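Local coordinates for protein mandelate racemase/muconate lactonizing enzyme (Roseovarius nubinhibens, PDB 2QDD) that is of unknown function but, as a magnesium-binding member of the enolase superfamily, probably catalyses a reaction that begins with proton abstraction beside a substrate carboxylate, at residues E44-W49 and W112-Q117; A166-S171 and V193-N198; V197-T202 and I219-Q224. One frame throughout, in Å; residues are numbered along the deposited sequence.

Contact 1 of 3, residues E44-W49 and W112-Q117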
loop_
_atom_site.group_PDB
_atom_site.type_symbol
_atom_site.label_atom_id
_atom_site.label_comp_id
_atom_site.label_asym_id
_atom_site.label_seq_id
_atom_site.Cartn_x
_atom_site.Cartn_y
_atom_site.Cartn_z
ATOM N N GLU A 44 -2.943 -27.407 48.927
ATOM C CA GLU A 44 -4.185 -28.132 49.178
ATOM C C GLU A 44 -4.201 -29.518 48.536
ATOM O O GLU A 44 -5.248 -30.164 48.450
ATOM C CB GLU A 44 -5.388 -27.304 48.720
ATOM C CG GLU A 44 -5.983 -26.433 49.819
ATOM C CD GLU A 44 -6.567 -25.137 49.290
ATOM O OE1 GLU A 44 -5.976 -24.066 49.555
ATOM O OE2 GLU A 44 -7.615 -25.189 48.611
ATOM N N GLY A 45 -3.034 -29.971 48.084
ATOM C CA GLY A 45 -2.860 -31.343 47.614
ATOM C C GLY A 45 -3.384 -31.631 46.215
ATOM O O GLY A 45 -3.412 -32.787 45.783
ATOM N N VAL A 46 -3.795 -30.586 45.500
ATOM C CA VAL A 46 -4.062 -30.710 44.069
ATOM C C VAL A 46 -2.802 -30.475 43.234
ATOM O O VAL A 46 -2.104 -29.467 43.389
ATOM C CB VAL A 46 -5.320 -29.896 43.597
ATOM C CG1 VAL A 46 -5.354 -28.501 44.199
ATOM C CG2 VAL A 46 -5.437 -29.855 42.074
ATOM N N THR A 47 -2.521 -31.445 42.371
ATOM C CA THR A 47 -1.241 -31.597 41.704
ATOM C C THR A 47 -1.481 -31.630 40.185
ATOM O O THR A 47 -2.374 -32.337 39.708
ATOM C CB THR A 47 -0.549 -32.899 42.203
ATOM O OG1 THR A 47 -0.050 -32.694 43.535
ATOM C CG2 THR A 47 0.587 -33.337 41.292
ATOM N N GLY A 48 -0.699 -30.848 39.439
ATOM C CA GLY A 48 -0.779 -30.833 37.973
ATOM C C GLY A 48 0.500 -31.305 37.312
ATOM O O GLY A 48 1.588 -31.140 37.863
ATOM N N TRP A 49 0.365 -31.899 36.130
ATOM C CA TRP A 49 1.519 -32.301 35.332
ATOM C C TRP A 49 1.587 -31.601 33.977
ATOM O O TRP A 49 0.564 -31.412 33.314
ATOM C CB TRP A 49 1.540 -33.813 35.141
ATOM C CG TRP A 49 1.817 -34.570 36.408
ATOM C CD1 TRP A 49 0.917 -34.882 37.392
ATOM C CD2 TRP A 49 3.075 -35.115 36.827
ATOM N NE1 TRP A 49 1.538 -35.587 38.393
ATOM C CE2 TRP A 49 2.861 -35.748 38.071
ATOM C CE3 TRP A 49 4.359 -35.141 36.267
ATOM C CZ2 TRP A 49 3.884 -36.400 38.768
ATOM C CZ3 TRP A 49 5.379 -35.786 36.963
ATOM C CH2 TRP A 49 5.133 -36.406 38.199
ATOM N N TRP A 112 -3.145 -25.492 34.066
ATOM C CA TRP A 112 -4.439 -25.832 33.460
ATOM C C TRP A 112 -5.015 -27.114 34.070
ATOM O O TRP A 112 -6.204 -27.167 34.393
ATOM C CB TRP A 112 -4.319 -25.980 31.930
ATOM C CG TRP A 112 -4.534 -24.690 31.165
ATOM C CD1 TRP A 112 -3.571 -23.827 30.738
ATOM C CD2 TRP A 112 -5.787 -24.130 30.739
ATOM N NE1 TRP A 112 -4.136 -22.761 30.085
ATOM C CE2 TRP A 112 -5.495 -22.922 30.063
ATOM C CE3 TRP A 112 -7.127 -24.528 30.866
ATOM C CZ2 TRP A 112 -6.493 -22.100 29.520
ATOM C CZ3 TRP A 112 -8.124 -23.711 30.321
ATOM C CH2 TRP A 112 -7.799 -22.511 29.656
ATOM N N ASP A 113 -4.158 -28.128 34.215
ATOM C CA ASP A 113 -4.456 -29.375 34.932
ATOM C C ASP A 113 -5.021 -29.153 36.339
ATOM O O ASP A 113 -6.043 -29.742 36.688
ATOM C CB ASP A 113 -3.194 -30.245 34.999
ATOM C CG ASP A 113 -3.489 -31.715 35.300
ATOM O OD1 ASP A 113 -4.671 -32.134 35.323
ATOM O OD2 ASP A 113 -2.511 -32.463 35.507
ATOM N N ILE A 114 -4.366 -28.290 37.119
ATOM C CA ILE A 114 -4.820 -27.908 38.465
ATOM C C ILE A 114 -6.187 -27.216 38.429
ATOM O O ILE A 114 -7.096 -27.591 39.183
ATOM C CB ILE A 114 -3.769 -27.026 39.202
ATOM C CG1 ILE A 114 -2.527 -27.852 39.561
ATOM C CG2 ILE A 114 -4.351 -26.387 40.471
ATOM C CD1 ILE A 114 -1.277 -27.017 39.797
ATOM N N LEU A 115 -6.330 -26.230 37.542
ATOM C CA LEU A 115 -7.594 -25.512 37.355
ATOM C C LEU A 115 -8.764 -26.428 36.972
ATOM O O LEU A 115 -9.875 -26.264 37.479
ATOM C CB LEU A 115 -7.447 -24.391 36.320
ATOM C CG LEU A 115 -8.742 -23.596 36.087
ATOM C CD1 LEU A 115 -9.048 -22.659 37.248
ATOM C CD2 LEU A 115 -8.754 -22.868 34.764
ATOM N N GLY A 116 -8.501 -27.390 36.093
ATOM C CA GLY A 116 -9.494 -28.386 35.722
ATOM C C GLY A 116 -9.961 -29.274 36.864
ATOM O O GLY A 116 -11.152 -29.568 36.971
ATOM N N GLN A 117 -9.023 -29.691 37.714
ATOM C CA GLN A 117 -9.327 -30.496 38.902
ATOM C C GLN A 117 -10.105 -29.718 39.956
ATOM O O GLN A 117 -11.047 -30.245 40.546
ATOM C CB GLN A 117 -8.043 -31.054 39.509
ATOM C CG GLN A 117 -7.393 -32.146 38.682
ATOM C CD GLN A 117 -6.012 -32.510 39.189
ATOM O OE1 GLN A 117 -5.855 -32.966 40.321
ATOM N NE2 GLN A 117 -5.003 -32.308 38.351
HETATM O O HOH W 1 -4.208 -33.887 42.343
#

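Contact 2 of 3, residues A166-S171 and V193-N198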
loop_
_atom_site.group_PDB
_atom_site.type_symbol
_atom_site.label_atom_id
_atom_site.label_comp_id
_atom_site.label_asym_id
_atom_site.label_seq_id
_atom_site.Cartn_x
_atom_site.Cartn_y
_atom_site.Cartn_z
ATOM N N ALA A 166 2.587 -36.144 3.619
ATOM C CA ALA A 166 3.662 -36.593 2.744
ATOM C C ALA A 166 4.861 -35.654 2.827
ATOM O O ALA A 166 4.752 -34.459 2.548
ATOM C CB ALA A 166 3.165 -36.704 1.312
ATOM N N LYS A 167 6.004 -36.204 3.219
ATOM C CA LYS A 167 7.204 -35.406 3.462
ATOM C C LYS A 167 8.029 -35.286 2.181
ATOM O O LYS A 167 8.594 -36.269 1.698
ATOM C CB LYS A 167 8.040 -36.010 4.595
ATOM C CG LYS A 167 7.245 -36.439 5.818
ATOM C CD LYS A 167 6.993 -35.287 6.773
ATOM C CE LYS A 167 5.861 -35.621 7.737
ATOM N NZ LYS A 167 5.531 -34.465 8.620
ATOM N N ILE A 168 8.071 -34.077 1.626
ATOM C CA ILE A 168 8.842 -33.792 0.416
ATOM C C ILE A 168 9.876 -32.701 0.703
ATOM O O ILE A 168 10.039 -32.285 1.853
ATOM C CB ILE A 168 7.932 -33.383 -0.770
ATOM C CG1 ILE A 168 7.075 -32.167 -0.404
ATOM C CG2 ILE A 168 7.064 -34.562 -1.223
ATOM C CD1 ILE A 168 6.580 -31.394 -1.589
ATOM N N GLY A 169 10.579 -32.250 -0.336
ATOM C CA GLY A 169 11.589 -31.202 -0.189
ATOM C C GLY A 169 12.993 -31.663 -0.537
ATOM O O GLY A 169 13.215 -32.835 -0.850
ATOM N N GLY A 170 13.943 -30.734 -0.468
ATOM C CA GLY A 170 15.226 -30.874 -1.154
ATOM C C GLY A 170 15.306 -29.966 -2.367
ATOM O O GLY A 170 14.279 -29.530 -2.894
ATOM N N SER A 171 16.527 -29.686 -2.818
ATOM C CA SER A 171 16.757 -28.701 -3.882
ATOM C C SER A 171 16.803 -29.298 -5.299
ATOM O O SER A 171 17.260 -28.640 -6.240
ATOM C CB SER A 171 18.006 -27.853 -3.590
ATOM O OG SER A 171 19.116 -28.659 -3.227
ATOM N N VAL A 193 -4.222 -35.425 1.389
ATOM C CA VAL A 193 -2.800 -35.151 1.611
ATOM C C VAL A 193 -2.470 -33.703 1.964
ATOM O O VAL A 193 -3.065 -32.763 1.433
ATOM C CB VAL A 193 -1.885 -35.620 0.448
ATOM C CG1 VAL A 193 -1.679 -37.117 0.505
ATOM C CG2 VAL A 193 -2.420 -35.182 -0.905
ATOM N N THR A 194 -1.516 -33.552 2.877
ATOM C CA THR A 194 -0.725 -32.340 3.024
ATOM C C THR A 194 0.703 -32.666 2.582
ATOM O O THR A 194 1.280 -33.653 3.032
ATOM C CB THR A 194 -0.735 -31.861 4.507
ATOM O OG1 THR A 194 -2.080 -31.561 4.903
ATOM C CG2 THR A 194 0.132 -30.615 4.713
ATOM N N PHE A 195 1.261 -31.845 1.693
ATOM C CA PHE A 195 2.680 -31.936 1.357
ATOM C C PHE A 195 3.508 -31.054 2.266
ATOM O O PHE A 195 3.450 -29.826 2.176
ATOM C CB PHE A 195 2.929 -31.600 -0.114
ATOM C CG PHE A 195 2.295 -32.569 -1.065
ATOM C CD1 PHE A 195 1.096 -32.260 -1.685
ATOM C CD2 PHE A 195 2.889 -33.800 -1.322
ATOM C CE1 PHE A 195 0.495 -33.156 -2.560
ATOM C CE2 PHE A 195 2.299 -34.704 -2.195
ATOM C CZ PHE A 195 1.097 -34.384 -2.816
ATOM N N ASP A 196 4.271 -31.702 3.147
ATOM C CA ASP A 196 5.073 -31.026 4.163
ATOM C C ASP A 196 6.530 -30.924 3.710
ATOM O O ASP A 196 7.230 -31.928 3.548
ATOM C CB ASP A 196 4.957 -31.753 5.508
ATOM C CG ASP A 196 5.745 -31.076 6.628
ATOM O OD1 ASP A 196 6.104 -29.879 6.515
ATOM O OD2 ASP A 196 5.998 -31.754 7.648
ATOM N N VAL A 197 6.963 -29.685 3.515
ATOM C CA VAL A 197 8.220 -29.366 2.854
ATOM C C VAL A 197 9.270 -29.184 3.942
ATOM O O VAL A 197 10.468 -29.379 3.703
ATOM C CB VAL A 197 8.064 -28.066 2.018
ATOM C CG1 VAL A 197 9.352 -27.670 1.339
ATOM C CG2 VAL A 197 6.951 -28.222 0.987
ATOM N N ASN A 198 8.774 -28.854 5.140
ATOM C CA ASN A 198 9.575 -28.451 6.294
ATOM C C ASN A 198 10.762 -27.562 5.993
ATOM O O ASN A 198 11.921 -27.885 6.281
ATOM C CB ASN A 198 9.943 -29.627 7.195
ATOM C CG ASN A 198 9.603 -29.359 8.650
ATOM O OD1 ASN A 198 8.862 -30.124 9.274
ATOM N ND2 ASN A 198 10.138 -28.262 9.200
#

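Contact 3 of 3, residues V197-T202 and I219-Q224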
loop_
_atom_site.group_PDB
_atom_site.type_symbol
_atom_site.label_atom_id
_atom_site.label_comp_id
_atom_site.label_asym_id
_atom_site.label_seq_id
_atom_site.Cartn_x
_atom_site.Cartn_y
_atom_site.Cartn_z
ATOM N N VAL A 197 6.963 -29.685 3.515
ATOM C CA VAL A 197 8.220 -29.366 2.854
ATOM C C VAL A 197 9.270 -29.184 3.942
ATOM O O VAL A 197 10.468 -29.379 3.703
ATOM C CB VAL A 197 8.064 -28.066 2.018
ATOM C CG1 VAL A 197 9.352 -27.670 1.339
ATOM C CG2 VAL A 197 6.951 -28.222 0.987
ATOM N N ASN A 198 8.774 -28.854 5.140
ATOM C CA ASN A 198 9.575 -28.451 6.294
ATOM C C ASN A 198 10.762 -27.562 5.993
ATOM O O ASN A 198 11.921 -27.885 6.281
ATOM C CB ASN A 198 9.943 -29.627 7.195
ATOM C CG ASN A 198 9.603 -29.359 8.650
ATOM O OD1 ASN A 198 8.862 -30.124 9.274
ATOM N ND2 ASN A 198 10.138 -28.262 9.200
ATOM N N ARG A 199 10.436 -26.412 5.396
ATOM C CA ARG A 199 11.372 -25.298 5.159
ATOM C C ARG A 199 12.533 -25.576 4.196
ATOM O O ARG A 199 13.471 -24.786 4.111
ATOM C CB ARG A 199 11.874 -24.682 6.475
ATOM C CG ARG A 199 10.772 -24.269 7.431
ATOM C CD ARG A 199 11.325 -23.866 8.778
ATOM N NE ARG A 199 11.611 -25.039 9.599
ATOM C CZ ARG A 199 12.044 -24.997 10.856
ATOM N NH1 ARG A 199 12.265 -26.130 11.512
ATOM N NH2 ARG A 199 12.247 -23.834 11.463
ATOM N N ALA A 200 12.451 -26.678 3.455
ATOM C CA ALA A 200 13.556 -27.135 2.611
ATOM C C ALA A 200 13.681 -26.394 1.273
ATOM O O ALA A 200 14.684 -26.540 0.579
ATOM C CB ALA A 200 13.468 -28.639 2.386
ATOM N N TRP A 201 12.668 -25.608 0.914
ATOM C CA TRP A 201 12.709 -24.814 -0.308
ATOM C C TRP A 201 13.188 -23.381 -0.075
ATOM O O TRP A 201 13.000 -22.812 1.005
ATOM C CB TRP A 201 11.342 -24.815 -0.993
ATOM C CG TRP A 201 10.963 -26.133 -1.594
ATOM C CD1 TRP A 201 11.803 -27.169 -1.909
ATOM C CD2 TRP A 201 9.644 -26.558 -1.969
ATOM N NE1 TRP A 201 11.085 -28.211 -2.452
ATOM C CE2 TRP A 201 9.759 -27.865 -2.496
ATOM C CE3 TRP A 201 8.374 -25.968 -1.896
ATOM C CZ2 TRP A 201 8.655 -28.583 -2.956
ATOM C CZ3 TRP A 201 7.279 -26.681 -2.362
ATOM C CH2 TRP A 201 7.426 -27.977 -2.877
ATOM N N THR A 202 13.836 -22.814 -1.088
ATOM C CA THR A 202 13.912 -21.357 -1.248
ATOM C C THR A 202 12.689 -20.924 -2.068
ATOM O O THR A 202 12.052 -21.780 -2.700
ATOM C CB THR A 202 15.218 -20.946 -1.967
ATOM O OG1 THR A 202 15.417 -21.775 -3.120
ATOM C CG2 THR A 202 16.419 -21.046 -1.017
ATOM N N ILE A 219 0.027 -27.070 1.010
ATOM C CA ILE A 219 1.481 -27.028 1.117
ATOM C C ILE A 219 1.847 -26.451 2.471
ATOM O O ILE A 219 1.482 -25.314 2.790
ATOM C CB ILE A 219 2.129 -26.168 -0.005
ATOM C CG1 ILE A 219 1.670 -26.624 -1.397
ATOM C CG2 ILE A 219 3.660 -26.179 0.112
ATOM C CD1 ILE A 219 1.920 -28.102 -1.724
ATOM N N GLU A 220 2.558 -27.242 3.266
ATOM C CA GLU A 220 2.930 -26.826 4.609
ATOM C C GLU A 220 4.322 -26.217 4.601
ATOM O O GLU A 220 5.288 -26.861 4.168
ATOM C CB GLU A 220 2.842 -27.997 5.589
ATOM C CG GLU A 220 2.951 -27.597 7.055
ATOM C CD GLU A 220 3.149 -28.790 7.984
ATOM O OE1 GLU A 220 2.556 -29.863 7.723
ATOM O OE2 GLU A 220 3.896 -28.650 8.981
ATOM N N GLN A 221 4.386 -24.965 5.061
ATOM C CA GLN A 221 5.620 -24.214 5.324
ATOM C C GLN A 221 6.766 -24.472 4.332
ATOM O O GLN A 221 7.747 -25.148 4.665
ATOM C CB GLN A 221 6.052 -24.380 6.792
ATOM C CG GLN A 221 7.212 -23.483 7.233
ATOM C CD GLN A 221 6.787 -22.162 7.809
ATOM O OE1 GLN A 221 5.891 -22.093 8.642
ATOM N NE2 GLN A 221 7.459 -21.094 7.392
ATOM N N PRO A 222 6.633 -23.955 3.093
ATOM C CA PRO A 222 7.626 -24.293 2.073
ATOM C C PRO A 222 9.007 -23.678 2.347
ATOM O O PRO A 222 10.025 -24.280 2.007
ATOM C CB PRO A 222 7.006 -23.754 0.776
ATOM C CG PRO A 222 6.073 -22.680 1.205
ATOM C CD PRO A 222 5.583 -23.052 2.577
ATOM N N CYS A 223 9.027 -22.510 2.986
ATOM C CA CYS A 223 10.249 -21.736 3.181
ATOM C C CYS A 223 10.475 -21.401 4.659
ATOM O O CYS A 223 9.635 -21.698 5.504
ATOM C CB CYS A 223 10.195 -20.461 2.336
ATOM S SG CYS A 223 9.983 -20.743 0.553
ATOM N N GLN A 224 11.613 -20.782 4.957
ATOM C CA GLN A 224 12.125 -20.675 6.324
ATOM C C GLN A 224 11.453 -19.556 7.121
ATOM O O GLN A 224 11.304 -19.649 8.346
ATOM C CB GLN A 224 13.635 -20.441 6.292
ATOM C CG GLN A 224 14.445 -21.434 7.111
ATOM C CD GLN A 224 15.636 -21.985 6.342
ATOM O OE1 GLN A 224 16.376 -21.241 5.694
ATOM N NE2 GLN A 224 15.821 -23.299 6.403
HETATM O O HOH W 2 14.004 -21.056 2.778
#

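Contact 1 of 3, residues E44-W49 and W112-Q117
Gln117 and Asp113, one helical turn apart, bind successive peptides of Thr47-Trp49 and so pin helix 101-119 to the edge strand 47-52 in the alpha+beta N-terminal capping domain of the enolase superfamily. The axes of strand 47-49 and helix 112-117 come within 6.7 Å, their N-to-C directions 136° apart. Gln117 CB lies 3.8 Å from Val46 CG2, and the extended chain then slides past that valine in the opposite direction, with CD and OE1 still beside the same methyl. A water joins OE1 to the backbone N of Thr47. At the other tip of the amide, NE2 donates to Thr47 O (3.0 Å), which lies near the amide plane, and is steadied by weak bonds to O and OD1 of Asp113. The amide is thus fixed in rotation from both ends. Ile114 CG1 rests 3.5 Å from Gly48 N; a beta carbon on Gly48 would collide with this methylene, so glycine allows the close approach. With CG anti to its own N (chi1 -161°), Asp113 places OD2 against the Gly48-Trp49 peptide. OD1 also accepts from Leu353 N, while the anti lone pair of OD2 receives Trp49 N at 3.0 Å, in a nearly straight bond of 167°.

Contact 2 of 3, residues A166-S171 and V193-N198
Thr194 O accepts the backbone N of Ala166 at 2.9 Å and belongs to the parallel ladder between strands 163-167 and 192-196, which with helix 173-185 form one beta-alpha-beta unit of the modified TIM barrel. At Phe195 the side chain leaves the sheet on the same face as its bridge partner Ala166. Its CB lies 3.9 Å from Ile168 CD1, and its CD2 packs at the same separation against Ala166 CB, while Ile183 of helix 173-185 touches the phenylalanine side chain. The next residue, Asp196, continues the ladder in both directions: its N donates to Ala166 O (2.9 Å) and its O receives Ile168 N (3.0 Å). Its side chain leaves by the opposite face, where CG stands anti to the backbone N (chi1 -178°) and the carboxylate runs alongside Lys167. The lysine is bent at chi2, which brings NZ within 2.9 Å of OD2 for a salt bridge on the anti lone pair; NZ has a second, weak bond to Ser165 OG. Val197 follows, its CG2 reaching Ile168 CD1 at 4.1 Å. Asn198 then turns its N back to OD1 of Asp196, meeting it from above the carboxylate plane, and so forms an Asx turn. Asp196 is a magnesium ligand, one of the acidic residues at the strand ends of this barrel. With no metal bound here, its OD1 lies close to Glu220 OE2. The two oxygens of Asp196 are separately engaged, OD2 by Lys167 NZ and OD1 by Asn198 N, which probably holds the carboxylate in one orientation for the metal.

Contact 3 of 3, residues V197-T202 and I219-Q224
Pro222 O is the oxygen on which the loop 197-202 converges: Trp201 N donates to it at 3.2 Å, nearly in line with the carbonyl bond, while Arg199 CA makes a CH...O contact and Val197 CG1 lies 3.5 Å away. One residue earlier, where the chain leaves strand 218-220, Gln221 O takes Arg199 N at 3.1 Å, so the type I' turn Val197-Ala200 is laid against that exit. A weaker bond runs from Val197 N to Glu220 O. Both segments are loops following barrel strands at the C-terminal end, where the metal ligands lie in this superfamily. Val197 CG1, anti to the backbone N (chi1 179°), thereby stands 3.5 Å above the Trp201 ring plane, offset toward its rim, and CG2 meets Ile219 CG2. Trp201 and Pro222 cross at about a right angle, with CE3 3.7 Å from Pro222 CB. Cutting Val197 back to an alanine would probably uncover this part of the indole face and open a gap beside Ile219 CG2. Arg199 puts its aliphatic part to use: CG touches Gln221 CG and lies 3.4 Å from Cys223 O, while NH1 binds Tyr59 O. The same oxygen, Cys223 O, accepts a hydrogen bond from Gln221 NE2 (170°) and lies in the amide plane; Gln221 OE1 accepts from Asp243 N, so the amide is held at both ends. A water bridges Trp201 O and exposed Gln224 N. The magnesium ligand Glu220 forms a salt bridge with Lys265 and lies close to Asp243, a further ligand. Trp201 NE1 bonds Asp176, the indole packs on Ala206 and Val209 of helix 203-210, and Pro222 and Cys223 lie against Cys229 of helix 226-233.

Contacts 2 and 3 are neighbours on one barrel sheet, with centres about 7 Å apart, and they share Val197 and Asn198; contact 1 lies in the capping domain, its centre about 40 Å from that of contact 2 and about 39 Å from that of contact 3. The three differ in burial. Contact 2 is the buried one, a strand ladder with a salt bridge at a metal ligand. Contact 3, partly buried, trades ladder for loop-to-loop carbonyl bonds and aromatic packing where the strands give way to loops. Contact 1, also partly buried, joins helix to strand through polar side chains on backbone groups. Strands 192-196 and 218-220 bring the ligands Asp196 and Glu220 together, whereas contact 1 lies away from the metal site.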